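Local structure of uncharacterized protein MT2708 (Mycobacterium tuberculosis, 2FGG) at residues R23-A28 against V40-L45. The protein is of unknown function but belongs to the Rv2632c-like family, which also includes Rv1738 of the same bacterium. Sequence-based numbering, arbitrary orientation.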
loop_
_atom_site.group_PDB
_atom_site.type_symbol
_atom_site.label_atom_id
_atom_site.label_comp_id
_atom_site.label_asym_id
_atom_site.label_seq_id
_atom_site.Cartn_x
_atom_site.Cartn_y
_atom_site.Cartn_z
ATOM N N ARG A 23 1.042 -7.179 -17.042
ATOM C CA ARG A 23 -0.206 -7.078 -16.254
ATOM C C ARG A 23 0.204 -7.461 -14.842
ATOM O O ARG A 23 -0.348 -8.382 -14.252
ATOM C CB ARG A 23 -1.367 -7.965 -16.709
ATOM C CG ARG A 23 -2.766 -7.321 -16.652
ATOM C CD ARG A 23 -2.812 -5.997 -15.867
ATOM N NE ARG A 23 -3.745 -5.050 -16.488
ATOM C CZ ARG A 23 -3.736 -3.730 -16.304
ATOM N NH1 ARG A 23 -2.839 -3.162 -15.507
ATOM N NH2 ARG A 23 -4.631 -2.968 -16.924
ATOM N N THR A 24 1.196 -6.754 -14.315
ATOM C CA THR A 24 1.749 -7.055 -13.000
ATOM C C THR A 24 1.033 -6.303 -11.865
ATOM O O THR A 24 0.757 -5.109 -11.968
ATOM C CB THR A 24 3.306 -6.904 -12.976
ATOM O OG1 THR A 24 3.736 -6.332 -11.736
ATOM C CG2 THR A 24 3.804 -6.046 -14.132
ATOM N N ARG A 25 0.722 -7.030 -10.796
ATOM C CA ARG A 25 -0.036 -6.492 -9.668
ATOM C C ARG A 25 0.705 -6.668 -8.353
ATOM O O ARG A 25 1.249 -7.727 -8.073
ATOM C CB ARG A 25 -1.402 -7.174 -9.561
ATOM C CG ARG A 25 -2.279 -6.654 -8.427
ATOM C CD ARG A 25 -2.875 -7.801 -7.622
ATOM N NE ARG A 25 -4.015 -8.412 -8.294
ATOM C CZ ARG A 25 -4.449 -9.652 -8.073
ATOM N NH1 ARG A 25 -3.835 -10.438 -7.196
ATOM N NH2 ARG A 25 -5.495 -10.110 -8.746
ATOM N N ALA A 26 0.710 -5.619 -7.545
ATOM C CA ALA A 26 1.283 -5.692 -6.215
ATOM C C ALA A 26 0.230 -5.469 -5.141
ATOM O O ALA A 26 -0.689 -4.664 -5.299
ATOM C CB ALA A 26 2.425 -4.710 -6.057
ATOM N N LYS A 27 0.373 -6.223 -4.059
ATOM C CA LYS A 27 -0.426 -6.058 -2.866
ATOM C C LYS A 27 0.521 -5.768 -1.706
ATOM O O LYS A 27 1.495 -6.497 -1.512
ATOM C CB LYS A 27 -1.249 -7.316 -2.607
ATOM C CG LYS A 27 -2.416 -7.475 -3.571
ATOM C CD LYS A 27 -3.113 -8.810 -3.414
ATOM C CE LYS A 27 -4.397 -8.820 -4.196
ATOM N NZ LYS A 27 -5.299 -9.890 -3.707
ATOM N N ALA A 28 0.257 -4.678 -0.977
ATOM C CA ALA A 28 1.007 -4.321 0.237
ATOM C C ALA A 28 0.102 -4.419 1.467
ATOM O O ALA A 28 -0.800 -3.602 1.650
ATOM C CB ALA A 28 1.595 -2.934 0.113
ATOM N N VAL A 40 -3.434 -2.004 -3.155
ATOM C CA VAL A 40 -3.343 -2.760 -4.396
ATOM C C VAL A 40 -2.881 -1.843 -5.519
ATOM O O VAL A 40 -3.417 -0.754 -5.691
ATOM C CB VAL A 40 -4.686 -3.443 -4.750
ATOM C CG1 VAL A 40 -4.481 -4.497 -5.828
ATOM C CG2 VAL A 40 -5.301 -4.091 -3.518
ATOM N N GLY A 41 -1.869 -2.293 -6.258
ATOM C CA GLY A 41 -1.322 -1.555 -7.391
ATOM C C GLY A 41 -1.180 -2.399 -8.649
ATOM O O GLY A 41 -0.861 -3.578 -8.574
ATOM N N LEU A 42 -1.410 -1.781 -9.807
ATOM C CA LEU A 42 -1.401 -2.480 -11.089
ATOM C C LEU A 42 -0.675 -1.703 -12.171
ATOM O O LEU A 42 -0.899 -0.509 -12.332
ATOM C CB LEU A 42 -2.833 -2.725 -11.553
ATOM C CG LEU A 42 -3.564 -3.906 -10.928
ATOM C CD1 LEU A 42 -4.974 -3.507 -10.531
ATOM C CD2 LEU A 42 -3.575 -5.084 -11.895
ATOM N N ALA A 43 0.191 -2.401 -12.899
ATOM C CA ALA A 43 0.803 -1.925 -14.136
ATOM C C ALA A 43 0.550 -3.071 -15.107
ATOM O O ALA A 43 0.694 -4.205 -14.676
ATOM C CB ALA A 43 2.280 -1.736 -13.917
ATOM N N ARG A 44 0.195 -2.892 -16.390
ATOM C CA ARG A 44 0.328 -1.744 -17.318
ATOM C C ARG A 44 1.223 -2.270 -18.440
ATOM O O ARG A 44 0.908 -3.303 -19.029
ATOM C CB ARG A 44 0.868 -0.437 -16.704
ATOM C CG ARG A 44 -0.188 0.668 -16.502
ATOM C CD ARG A 44 0.440 2.050 -16.311
ATOM N NE ARG A 44 0.434 2.867 -17.528
ATOM C CZ ARG A 44 1.501 3.124 -18.291
ATOM N NH1 ARG A 44 2.697 2.628 -17.979
ATOM N NH2 ARG A 44 1.373 3.885 -19.377
ATOM N N LEU A 45 2.316 -1.556 -18.723
ATOM C CA LEU A 45 3.453 -2.005 -19.562
ATOM C C LEU A 45 3.291 -3.276 -20.435
ATOM O O LEU A 45 3.295 -4.385 -19.894
ATOM C CB LEU A 45 4.720 -2.157 -18.688
ATOM C CG LEU A 45 5.474 -0.976 -18.042
ATOM C CD1 LEU A 45 6.103 -0.041 -19.070
ATOM C CD2 LEU A 45 4.618 -0.177 -17.076
#
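Arg23 reaches Leu42 and Arg44, the first residue beyond the strand, by its guanidinium end: the chain, bent at chi2 and chi3, brings NH1 to 4.0 Å from Leu42 CB. NH1 also lies near the backbone N of Arg44, but both are donors, and the guanidinium is turned obliquely to what it meets. Thr24 opens the regular pairing as a hydrogen-bonded pair with Ala43, whose two bonds are unequal. Ala43 N to Thr24 O spans 2.9 Å and is nearly straight (175° at the hydrogen), whereas Thr24 N to Ala43 O is weak, with only 118° there. Arg25 and Leu42 form the non-hydrogen-bonded pair that follows, their side chains side by side and pointing the same way. With CG anti to the backbone N, the Arg25 methylenes run alongside Leu42 and Val40: CB is 3.8 Å from Leu42 CD2, and CG lies 4.0 Å from Val40 CG1. The guanidinium turns to strand 14-19, where Arg25 NH1 makes a salt bridge with Glu18 OE1. This pairing belongs to the antiparallel beta hairpin of strands 24-32 and 35-43; strand 24-32 is the middle of a three-stranded sheet packed against helix 54-83. The axes of the strand segments 24-28 and 40-43 make 164° between their N-to-C directions, close to antiparallel. Ala26 and Gly41 bond reciprocally, Ala26 N to Gly41 O and Gly41 N to Ala26 O, each 2.8 Å long. Thr24 touches Asp57 and Ala26 touches Ala60 of helix 54-83, on the face away from Arg25 and Leu42. Lys27 then pairs with Val40 without hydrogen bonds, its CG 4.3 Å from Val40 CG1.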